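Local structure of type III restriction-modification enzyme EcoP15I Mod subunit (Escherichia coli, 4ZCF) at residues A[74-79]-A[106-111]; A[83-88]-A[506-511]; A[111-116]-A[554-559]; A[576-581]-A[606-611]. The protein methylates one adenine in the DNA sequence 5'-CAGCAG-3' using S-adenosyl-L-methionine, and is needed together with the Res subunit for DNA restriction. One frame throughout, in Å; residues are numbered along the deposited sequence.

Contact 1: residues A[74-79]-A[106-111]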
# COMPACT_ATOMS: atom_id res chain seq x y z
N PRO A 74 -25.63 2.76 -0.09
CA PRO A 74 -26.12 3.87 -0.93
C PRO A 74 -27.60 4.16 -0.70
O PRO A 74 -28.40 3.24 -0.53
CB PRO A 74 -25.83 3.41 -2.36
CG PRO A 74 -24.81 2.34 -2.22
CD PRO A 74 -25.10 1.67 -0.92
N LYS A 75 -27.92 5.46 -0.59
CA LYS A 75 -29.22 6.11 -0.34
C LYS A 75 -29.77 6.68 -1.69
O LYS A 75 -30.78 7.38 -1.68
CB LYS A 75 -28.96 7.33 0.58
CG LYS A 75 -29.39 7.22 2.03
CD LYS A 75 -29.10 8.56 2.72
CE LYS A 75 -29.65 8.65 4.13
NZ LYS A 75 -29.21 9.90 4.82
N THR A 76 -29.06 6.45 -2.80
CA THR A 76 -29.37 7.03 -4.11
C THR A 76 -29.43 5.99 -5.23
O THR A 76 -29.17 4.81 -5.04
CB THR A 76 -28.29 8.08 -4.46
OG1 THR A 76 -26.99 7.49 -4.38
CG2 THR A 76 -28.34 9.33 -3.61
N LEU A 77 -29.78 6.48 -6.43
CA LEU A 77 -29.78 5.73 -7.67
C LEU A 77 -28.88 6.52 -8.66
O LEU A 77 -28.51 7.66 -8.40
CB LEU A 77 -31.20 5.58 -8.26
CG LEU A 77 -32.35 5.04 -7.39
CD1 LEU A 77 -33.61 4.88 -8.22
CD2 LEU A 77 -32.01 3.67 -6.76
N LEU A 78 -28.59 5.92 -9.80
CA LEU A 78 -27.79 6.52 -10.86
C LEU A 78 -28.59 6.57 -12.17
O LEU A 78 -29.37 5.67 -12.47
CB LEU A 78 -26.47 5.75 -11.07
CG LEU A 78 -25.38 6.51 -11.85
CD1 LEU A 78 -24.63 7.45 -10.95
CD2 LEU A 78 -24.46 5.56 -12.56
N ALA A 79 -28.40 7.65 -12.93
CA ALA A 79 -29.02 7.84 -14.22
C ALA A 79 -28.06 8.60 -15.10
O ALA A 79 -27.17 9.27 -14.60
CB ALA A 79 -30.32 8.61 -14.08
N LEU A 106 -18.62 6.16 -5.45
CA LEU A 106 -17.69 5.02 -5.33
C LEU A 106 -18.40 3.77 -4.81
O LEU A 106 -18.14 2.69 -5.32
CB LEU A 106 -16.49 5.36 -4.42
CG LEU A 106 -15.46 6.36 -4.92
CD1 LEU A 106 -14.55 6.78 -3.80
CD2 LEU A 106 -14.67 5.78 -6.06
N LYS A 107 -19.33 3.93 -3.84
CA LYS A 107 -20.15 2.82 -3.33
C LYS A 107 -20.99 2.15 -4.43
O LYS A 107 -21.14 0.92 -4.39
CB LYS A 107 -21.06 3.26 -2.18
CG LYS A 107 -20.31 3.52 -0.87
CD LYS A 107 -21.27 4.06 0.16
CE LYS A 107 -20.60 4.30 1.48
NZ LYS A 107 -21.57 4.88 2.45
N HIS A 108 -21.49 2.92 -5.43
CA HIS A 108 -22.26 2.35 -6.56
C HIS A 108 -21.33 1.57 -7.54
O HIS A 108 -21.81 0.71 -8.31
CB HIS A 108 -23.01 3.44 -7.34
CG HIS A 108 -24.25 3.97 -6.68
ND1 HIS A 108 -25.45 3.32 -6.78
CD2 HIS A 108 -24.44 5.13 -6.00
CE1 HIS A 108 -26.32 4.05 -6.11
NE2 HIS A 108 -25.75 5.14 -5.61
N MET A 109 -20.02 1.89 -7.53
CA MET A 109 -19.06 1.27 -8.47
C MET A 109 -18.56 -0.10 -8.06
O MET A 109 -18.16 -0.88 -8.91
CB MET A 109 -17.88 2.20 -8.74
CG MET A 109 -18.29 3.56 -9.29
SD MET A 109 -16.93 4.71 -9.59
CE MET A 109 -15.92 3.76 -10.77
N VAL A 110 -18.61 -0.40 -6.76
CA VAL A 110 -18.13 -1.62 -6.12
C VAL A 110 -18.53 -2.93 -6.80
O VAL A 110 -17.66 -3.75 -7.08
CB VAL A 110 -18.36 -1.60 -4.59
CG1 VAL A 110 -17.97 -2.92 -3.95
CG2 VAL A 110 -17.58 -0.45 -3.94
N ASN A 111 -19.83 -3.10 -7.12
CA ASN A 111 -20.29 -4.32 -7.79
C ASN A 111 -19.74 -4.49 -9.17
O ASN A 111 -19.59 -5.63 -9.61
CB ASN A 111 -21.81 -4.42 -7.83
CG ASN A 111 -22.47 -4.46 -6.47
OD1 ASN A 111 -21.82 -4.41 -5.41
ND2 ASN A 111 -23.79 -4.55 -6.49

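Contact 2: residues A[83-88]-A[506-511]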
# COMPACT_ATOMS: atom_id res chain seq x y z
N THR A 83 -29.35 13.50 -23.03
CA THR A 83 -29.02 14.49 -24.07
C THR A 83 -27.52 14.36 -24.44
O THR A 83 -27.20 14.01 -25.59
CB THR A 83 -29.44 15.93 -23.65
OG1 THR A 83 -30.75 15.92 -23.08
CG2 THR A 83 -29.41 16.93 -24.81
N HIS A 84 -26.63 14.57 -23.44
CA HIS A 84 -25.18 14.45 -23.58
C HIS A 84 -24.73 13.09 -24.18
O HIS A 84 -23.98 13.07 -25.15
CB HIS A 84 -24.46 14.75 -22.24
CG HIS A 84 -22.95 14.85 -22.37
ND1 HIS A 84 -22.31 16.07 -22.50
CD2 HIS A 84 -22.03 13.87 -22.45
CE1 HIS A 84 -21.03 15.79 -22.63
NE2 HIS A 84 -20.82 14.48 -22.62
N ASN A 85 -25.18 11.97 -23.61
CA ASN A 85 -24.73 10.64 -24.06
C ASN A 85 -25.13 10.22 -25.46
O ASN A 85 -24.42 9.42 -26.07
CB ASN A 85 -25.07 9.55 -23.03
CG ASN A 85 -24.60 9.86 -21.64
OD1 ASN A 85 -23.77 10.73 -21.41
ND2 ASN A 85 -25.15 9.17 -20.66
N GLN A 86 -26.24 10.77 -25.97
CA GLN A 86 -26.77 10.47 -27.31
C GLN A 86 -26.06 11.24 -28.43
O GLN A 86 -26.23 10.91 -29.61
CB GLN A 86 -28.31 10.67 -27.37
CG GLN A 86 -29.10 9.49 -26.79
CD GLN A 86 -30.55 9.46 -27.24
OE1 GLN A 86 -30.86 9.32 -28.43
NE2 GLN A 86 -31.47 9.55 -26.28
N GLN A 87 -25.25 12.27 -28.06
CA GLN A 87 -24.50 13.04 -29.05
C GLN A 87 -23.44 12.14 -29.67
O GLN A 87 -22.90 11.28 -28.98
CB GLN A 87 -23.93 14.34 -28.47
CG GLN A 87 -25.03 15.38 -28.24
CD GLN A 87 -24.51 16.69 -27.74
OE1 GLN A 87 -23.87 17.45 -28.48
NE2 GLN A 87 -24.83 17.03 -26.50
N GLU A 88 -23.26 12.26 -31.00
CA GLU A 88 -22.34 11.44 -31.78
C GLU A 88 -20.96 11.24 -31.11
O GLU A 88 -20.50 10.10 -30.99
CB GLU A 88 -22.21 11.98 -33.22
CG GLU A 88 -21.90 10.91 -34.26
CD GLU A 88 -23.04 10.04 -34.77
OE1 GLU A 88 -24.12 9.99 -34.12
OE2 GLU A 88 -22.85 9.41 -35.83
N GLY A 506 -14.89 12.30 -26.86
CA GLY A 506 -16.12 12.21 -26.07
C GLY A 506 -16.02 11.49 -24.74
O GLY A 506 -15.05 10.79 -24.45
N PHE A 507 -17.09 11.62 -23.94
CA PHE A 507 -17.27 11.01 -22.63
C PHE A 507 -18.76 10.96 -22.31
O PHE A 507 -19.52 11.83 -22.76
CB PHE A 507 -16.51 11.83 -21.54
CG PHE A 507 -16.99 13.25 -21.34
CD1 PHE A 507 -16.65 14.25 -22.25
CD2 PHE A 507 -17.79 13.59 -20.26
CE1 PHE A 507 -17.12 15.54 -22.09
CE2 PHE A 507 -18.25 14.90 -20.09
CZ PHE A 507 -17.91 15.86 -21.00
N LYS A 508 -19.18 9.98 -21.48
CA LYS A 508 -20.56 9.84 -21.03
C LYS A 508 -20.74 10.48 -19.66
O LYS A 508 -19.82 10.45 -18.84
CB LYS A 508 -21.00 8.38 -21.05
CG LYS A 508 -21.48 7.91 -22.43
CD LYS A 508 -21.56 6.40 -22.60
CE LYS A 508 -22.52 5.66 -21.70
NZ LYS A 508 -22.43 4.18 -21.90
N VAL A 509 -21.90 11.11 -19.43
CA VAL A 509 -22.27 11.76 -18.16
C VAL A 509 -23.30 10.86 -17.44
O VAL A 509 -24.17 10.27 -18.08
CB VAL A 509 -22.75 13.24 -18.32
CG1 VAL A 509 -23.16 13.86 -16.98
CG2 VAL A 509 -21.66 14.10 -18.95
N TYR A 510 -23.13 10.74 -16.12
CA TYR A 510 -23.96 10.01 -15.18
C TYR A 510 -24.10 10.89 -13.96
O TYR A 510 -23.23 11.72 -13.72
CB TYR A 510 -23.33 8.67 -14.80
CG TYR A 510 -23.55 7.63 -15.85
CD1 TYR A 510 -24.69 6.84 -15.85
CD2 TYR A 510 -22.65 7.47 -16.91
CE1 TYR A 510 -24.92 5.89 -16.85
CE2 TYR A 510 -22.88 6.54 -17.92
CZ TYR A 510 -24.03 5.77 -17.90
OH TYR A 510 -24.23 4.83 -18.87
N GLN A 511 -25.22 10.76 -13.25
CA GLN A 511 -25.51 11.56 -12.06
C GLN A 511 -26.29 10.78 -11.00
O GLN A 511 -27.04 9.86 -11.33
CB GLN A 511 -26.27 12.84 -12.44
CG GLN A 511 -27.55 12.61 -13.24
CD GLN A 511 -27.99 13.89 -13.88
OE1 GLN A 511 -28.51 14.80 -13.23
NE2 GLN A 511 -27.72 14.01 -15.17

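Contact 3: residues A[111-116]-A[554-559]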
# COMPACT_ATOMS: atom_id res chain seq x y z
N ASN A 111 -19.83 -3.10 -7.12
CA ASN A 111 -20.29 -4.32 -7.79
C ASN A 111 -19.74 -4.49 -9.17
O ASN A 111 -19.59 -5.63 -9.61
CB ASN A 111 -21.81 -4.42 -7.83
CG ASN A 111 -22.47 -4.46 -6.47
OD1 ASN A 111 -21.82 -4.41 -5.41
ND2 ASN A 111 -23.79 -4.55 -6.49
N ALA A 112 -19.45 -3.38 -9.88
CA ALA A 112 -18.97 -3.46 -11.26
C ALA A 112 -17.47 -3.21 -11.45
O ALA A 112 -16.86 -3.83 -12.32
CB ALA A 112 -19.79 -2.54 -12.17
N TYR A 113 -16.89 -2.31 -10.62
CA TYR A 113 -15.51 -1.81 -10.68
C TYR A 113 -14.51 -2.32 -9.68
O TYR A 113 -13.34 -1.95 -9.76
CB TYR A 113 -15.49 -0.27 -10.77
CG TYR A 113 -16.14 0.22 -12.05
CD1 TYR A 113 -15.40 0.33 -13.22
CD2 TYR A 113 -17.51 0.44 -12.11
CE1 TYR A 113 -16.00 0.73 -14.41
CE2 TYR A 113 -18.13 0.80 -13.31
CZ TYR A 113 -17.37 0.96 -14.45
OH TYR A 113 -17.97 1.37 -15.61
N ALA A 114 -14.92 -3.08 -8.70
CA ALA A 114 -13.96 -3.82 -7.93
C ALA A 114 -13.52 -4.98 -8.77
O ALA A 114 -14.33 -5.54 -9.44
CB ALA A 114 -14.60 -4.30 -6.67
N GLU A 115 -12.28 -5.41 -8.69
CA GLU A 115 -11.09 -4.60 -8.65
C GLU A 115 -10.65 -4.43 -10.08
O GLU A 115 -10.04 -5.31 -10.62
CB GLU A 115 -10.00 -5.38 -7.92
CG GLU A 115 -10.49 -6.40 -6.89
CD GLU A 115 -9.46 -7.43 -6.45
OE1 GLU A 115 -9.01 -8.23 -7.26
OE2 GLU A 115 -9.13 -7.48 -5.26
N LYS A 116 -10.94 -3.30 -10.68
CA LYS A 116 -10.73 -3.12 -12.12
C LYS A 116 -9.95 -1.91 -12.53
O LYS A 116 -9.56 -1.83 -13.70
CB LYS A 116 -12.09 -3.12 -12.86
CG LYS A 116 -12.92 -4.35 -12.62
CD LYS A 116 -13.36 -5.02 -13.89
CE LYS A 116 -14.06 -6.33 -13.58
NZ LYS A 116 -15.19 -6.14 -12.61
N GLY A 554 -23.54 -5.73 -11.79
CA GLY A 554 -22.13 -5.91 -12.10
C GLY A 554 -21.63 -5.51 -13.47
O GLY A 554 -20.47 -5.79 -13.80
N SER A 555 -22.48 -4.87 -14.28
CA SER A 555 -22.08 -4.45 -15.63
C SER A 555 -21.46 -3.05 -15.61
O SER A 555 -22.02 -2.14 -15.00
CB SER A 555 -23.27 -4.50 -16.61
OG SER A 555 -24.25 -5.48 -16.26
N LEU A 556 -20.31 -2.87 -16.30
CA LEU A 556 -19.59 -1.59 -16.40
C LEU A 556 -20.44 -0.56 -17.12
O LEU A 556 -21.13 -0.93 -18.08
CB LEU A 556 -18.26 -1.74 -17.19
CG LEU A 556 -17.32 -2.89 -16.86
CD1 LEU A 556 -16.42 -3.20 -18.06
CD2 LEU A 556 -16.48 -2.61 -15.63
N LEU A 557 -20.36 0.73 -16.73
CA LEU A 557 -21.13 1.81 -17.39
C LEU A 557 -20.84 1.97 -18.88
O LEU A 557 -21.58 2.67 -19.57
CB LEU A 557 -21.03 3.16 -16.64
CG LEU A 557 -21.52 3.16 -15.18
CD1 LEU A 557 -21.20 4.47 -14.49
CD2 LEU A 557 -23.01 2.88 -15.10
N THR A 558 -19.82 1.29 -19.39
CA THR A 558 -19.43 1.33 -20.81
C THR A 558 -20.09 0.21 -21.63
O THR A 558 -20.20 0.35 -22.85
CB THR A 558 -17.89 1.39 -20.97
OG1 THR A 558 -17.28 0.26 -20.32
CG2 THR A 558 -17.31 2.70 -20.46
N THR A 559 -20.53 -0.89 -20.95
CA THR A 559 -21.24 -2.03 -21.54
C THR A 559 -22.56 -1.49 -22.15
O THR A 559 -23.25 -0.68 -21.51
CB THR A 559 -21.47 -3.12 -20.47
OG1 THR A 559 -20.24 -3.46 -19.83
CG2 THR A 559 -22.10 -4.39 -21.04

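Contact 4: residues A[576-581]-A[606-611]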
# COMPACT_ATOMS: atom_id res chain seq x y z
N GLY A 576 -25.34 -10.58 -20.63
CA GLY A 576 -26.03 -11.84 -20.38
C GLY A 576 -27.33 -11.78 -19.60
O GLY A 576 -28.04 -12.78 -19.53
N ARG A 577 -27.67 -10.62 -18.99
CA ARG A 577 -28.92 -10.50 -18.24
C ARG A 577 -30.01 -9.73 -19.00
O ARG A 577 -29.71 -8.72 -19.65
CB ARG A 577 -28.73 -10.03 -16.77
CG ARG A 577 -27.54 -9.13 -16.48
CD ARG A 577 -26.59 -9.71 -15.44
NE ARG A 577 -25.47 -8.79 -15.18
CZ ARG A 577 -24.18 -9.05 -15.42
NH1 ARG A 577 -23.82 -10.23 -15.93
NH2 ARG A 577 -23.25 -8.15 -15.14
N LEU A 578 -31.26 -10.25 -18.97
CA LEU A 578 -32.41 -9.66 -19.66
C LEU A 578 -33.39 -8.99 -18.69
O LEU A 578 -33.85 -9.61 -17.75
CB LEU A 578 -33.12 -10.70 -20.54
CG LEU A 578 -34.39 -10.24 -21.28
CD1 LEU A 578 -34.05 -9.54 -22.60
CD2 LEU A 578 -35.30 -11.42 -21.53
N TYR A 579 -33.71 -7.71 -18.95
CA TYR A 579 -34.59 -6.92 -18.09
C TYR A 579 -36.01 -6.74 -18.62
O TYR A 579 -36.21 -6.31 -19.75
CB TYR A 579 -33.95 -5.55 -17.77
CG TYR A 579 -32.61 -5.69 -17.08
CD1 TYR A 579 -31.45 -5.97 -17.81
CD2 TYR A 579 -32.51 -5.60 -15.70
CE1 TYR A 579 -30.22 -6.13 -17.17
CE2 TYR A 579 -31.29 -5.77 -15.05
CZ TYR A 579 -30.15 -6.04 -15.79
OH TYR A 579 -28.96 -6.22 -15.15
N LEU A 580 -36.99 -7.07 -17.79
CA LEU A 580 -38.40 -6.88 -18.13
C LEU A 580 -39.01 -5.96 -17.08
O LEU A 580 -39.44 -6.42 -16.02
CB LEU A 580 -39.18 -8.21 -18.27
CG LEU A 580 -38.53 -9.39 -18.97
CD1 LEU A 580 -39.37 -10.64 -18.80
CD2 LEU A 580 -38.29 -9.12 -20.43
N ILE A 581 -38.97 -4.65 -17.36
CA ILE A 581 -39.46 -3.59 -16.48
C ILE A 581 -40.93 -3.23 -16.79
O ILE A 581 -41.73 -3.10 -15.87
CB ILE A 581 -38.54 -2.32 -16.48
CG1 ILE A 581 -37.03 -2.69 -16.56
CG2 ILE A 581 -38.89 -1.37 -15.32
CD1 ILE A 581 -35.97 -1.63 -16.12
N ASN A 606 -28.58 -15.61 -19.82
CA ASN A 606 -28.44 -16.66 -18.81
C ASN A 606 -29.12 -16.27 -17.52
O ASN A 606 -29.17 -17.05 -16.57
CB ASN A 606 -26.95 -16.95 -18.58
CG ASN A 606 -26.10 -15.71 -18.47
OD1 ASN A 606 -26.02 -15.07 -17.42
ND2 ASN A 606 -25.46 -15.33 -19.57
N LYS A 607 -29.65 -15.06 -17.48
CA LYS A 607 -30.30 -14.48 -16.32
C LYS A 607 -31.44 -13.57 -16.83
O LYS A 607 -31.25 -12.84 -17.80
CB LYS A 607 -29.25 -13.67 -15.52
CG LYS A 607 -29.61 -13.35 -14.08
CD LYS A 607 -28.57 -12.39 -13.50
CE LYS A 607 -29.18 -11.36 -12.58
NZ LYS A 607 -28.31 -10.17 -12.42
N VAL A 608 -32.63 -13.68 -16.21
CA VAL A 608 -33.82 -12.86 -16.55
C VAL A 608 -34.26 -12.11 -15.29
O VAL A 608 -34.55 -12.74 -14.27
CB VAL A 608 -34.99 -13.66 -17.22
CG1 VAL A 608 -36.10 -12.72 -17.68
CG2 VAL A 608 -34.49 -14.51 -18.38
N VAL A 609 -34.22 -10.77 -15.34
CA VAL A 609 -34.58 -9.87 -14.24
C VAL A 609 -35.87 -9.10 -14.60
O VAL A 609 -35.91 -8.44 -15.63
CB VAL A 609 -33.42 -8.90 -13.84
CG1 VAL A 609 -33.68 -8.22 -12.50
CG2 VAL A 609 -32.07 -9.61 -13.83
N PHE A 610 -36.90 -9.18 -13.77
CA PHE A 610 -38.16 -8.48 -14.06
C PHE A 610 -38.63 -7.63 -12.87
O PHE A 610 -38.38 -7.98 -11.72
CB PHE A 610 -39.26 -9.45 -14.55
CG PHE A 610 -39.76 -10.42 -13.49
CD1 PHE A 610 -39.12 -11.63 -13.28
CD2 PHE A 610 -40.83 -10.09 -12.68
CE1 PHE A 610 -39.53 -12.49 -12.26
CE2 PHE A 610 -41.26 -10.96 -11.67
CZ PHE A 610 -40.60 -12.15 -11.47
N TYR A 611 -39.31 -6.52 -13.16
CA TYR A 611 -39.84 -5.63 -12.14
C TYR A 611 -41.18 -6.17 -11.54
O TYR A 611 -42.22 -6.13 -12.21
CB TYR A 611 -40.01 -4.23 -12.75
CG TYR A 611 -40.51 -3.15 -11.82
CD1 TYR A 611 -40.07 -3.07 -10.51
CD2 TYR A 611 -41.36 -2.16 -12.28
CE1 TYR A 611 -40.52 -2.07 -9.65
CE2 TYR A 611 -41.84 -1.16 -11.43
CZ TYR A 611 -41.41 -1.12 -10.11
OH TYR A 611 -41.83 -0.11 -9.28

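Contact 1: residues A[74-79]-A[106-111]
His108 and Thr76 make the polar part of this contact, between helix 102-113 and the edge strand 76-80 of the methylase sheet. NE2 of His108 donates to OG1 of Thr76 over 2.9 Å, and the hydroxyl lies at the ring edge, only 8° out of the imidazole plane. The same OG1 is also hydrogen-bonded to the carboxylate of Glu104, one turn earlier on the helix, so the helix holds this hydroxyl at two points.

The apolar part comes from Pro74, just ahead of the strand. Its CB sits over one face of the imidazole, 4.0 Å from the centroid of the His108 ring and 27° off the ring normal, a CH-pi contact. Its CG meets CB of Lys107 at 3.9 Å; beyond that point the lysine chain runs extended, carrying NZ away to the carbonyls of Leu69 and Leu72.

The imidazole is thus held at its edge by the hydroxyl and touched on one face by Pro74. Because NE2 is the donor, OG1 accepts from the ring, which is consistent with the hydroxyl proton going to Glu104; the negative carboxylate would probably make OG1 a better acceptor for NE2.

Contact 2: residues A[83-88]-A[506-511]
Asn85 meets strand 508-514 with its carboxamide aligned to the backbone of Val509. OD1 accepts from Val509 N at 2.7 Å, with an N-H...O angle of 164°, while ND2 donates to Val509 O at 3.0 Å; that carbonyl oxygen lies close to the amide plane, and ND2 lies in the plane of the carbonyl. ND2 also reaches the carboxylate of Glu80. Lys508 runs past the amide, its CB 3.7 Å from OD1 of Asn85, before NZ turns off to the carbonyl of Leu557.

His84, one residue earlier on helix 82-86, crosses Val509 and Phe507 at about a right angle. With CG opposite the backbone N (chi1 -171°), its ring comes under CG2 of Val509, which stands 3.7 Å from the centroid of the His84 ring in a CH-pi contact. Phe507 O is at the ring edge, 3.0 Å from NE2 of His84, but the bond is weak, bent to 128° at the hydrogen. The Phe507 ring offers a face to NE2, and the two ring planes are inclined obliquely.

One side chain thus pairs with both the N-H and the C=O of a buried residue, as a neighbouring strand would; this pairing fixes which end of the amide is oxygen.

Contact 3: residues A[111-116]-A[554-559]
The shortest polar bond here runs from Leu557 N to the phenol oxygen of Tyr113, 2.7 Å long with an angle of 140° at the hydrogen. It joins the last turn of helix 102-113 to the loop after helix 539-552, which opens with a Schellman motif at Gly554 and continues into a type I beta turn from Leu556 to Thr559. Leu557 N sits near the plane of the Tyr113 ring, at its edge, and the hydroxyl accepts the N-H of the turn's second residue. The ring is placed for this by a first torsion of -64°, which sets CG opposite the carbonyl carbon.

Leu556 approaches the same ring from above. Its CD2 lies over one face, 4.0 Å from the centroid of the Tyr113 ring, and the same methyl is 3.5 Å from Ala112 O. The tyrosine is therefore touched by the turn both at its edge and on a face.

At Ala112 the two backbones approach closely, the CA atoms of Ala112 and Gly554 being 4.1 Å apart. Ala112 points its methyl at the loop, CB lying 3.6 Å from Ser555 O. Positive phi and the lack of a side chain suit Gly554 to ending its helix against this neighbour. Just outside the loop, Asn111 ND2 bonds to Tyr552 O at the end of helix 539-552. Lys116 folds back to the carbonyl that Leu556 touches, NZ donating to Ala112 O over 2.9 Å and arriving 39° out of the carbonyl plane.

Contact 4: residues A[576-581]-A[606-611]
Arg577 to Leu580 pair in register with Lys607 to Phe610 as parallel strands, their axes 4.5 Å apart at closest and inclined by 21°. The bonds follow the parallel pattern, in which Leu578 and Leu580 each use both N-H and C=O: Leu578 N donates to Lys607 O at 2.8 Å, Val609 N to Leu578 O at 2.7 Å, and Leu580 N to Val609 O at 2.8 Å, with Tyr611 N closing onto Leu580 O. At the start, Gly576 O takes the N-H of Asn606 at 2.9 Å and, weakly, that of Lys607.

One face carries Arg577, Lys607, Tyr579 and Val609. CB of Val609 lies 3.9 Å from CD2 of Tyr579, the two side chains running alongside and pointing the same way. Arg577 and Lys607 cross, with NZ of the lysine 3.5 Å from CD of the arginine. Acids serve both cations: Lys607 pairs with Asp553, and Arg577 with Asp575 and with Glu134 of a neighbouring subunit. Asp553 also takes the hydroxyl of Tyr579. On the other face CG1 of Val608 is 4.0 Å from CD1 of Leu580, whereas Phe610, its first torsion 68°, swings its ring away from Leu580.

The strands belong to a beta-alpha-beta unit linked by helix 587-598 and sit inside the C-terminal sheet, between strand 569-574 beside 577-580 and strand 639-643 beside 607-611. Helix 539-552 packs on the Tyr579 face through Trp549 and Cys550.

How the contacts relate
Contacts 1, 2 and 3 form a continuous group. Strands 76-80 and 508-514 are neighbours in the large methylase sheet, and Ala79 O of contact 1 lies 2.8 Å from Gln511 N of contact 2. Contacts 1 and 3 share Asn111 on helix 102-113, while Lys508 NZ of contact 2 reaches Leu557 O of contact 3 at 2.9 Å. Contact 4, in the C-terminal sheet, touches the group through contact 3, where Arg577 NH2 is 3.1 Å from Ser555 OG. All lie away from the DNA, the nearest being contact 3, about 21 Å between nearest atoms. Residues 123-126, predicted to bind S-adenosylmethionine, follow strand 117-122 of the same large sheet.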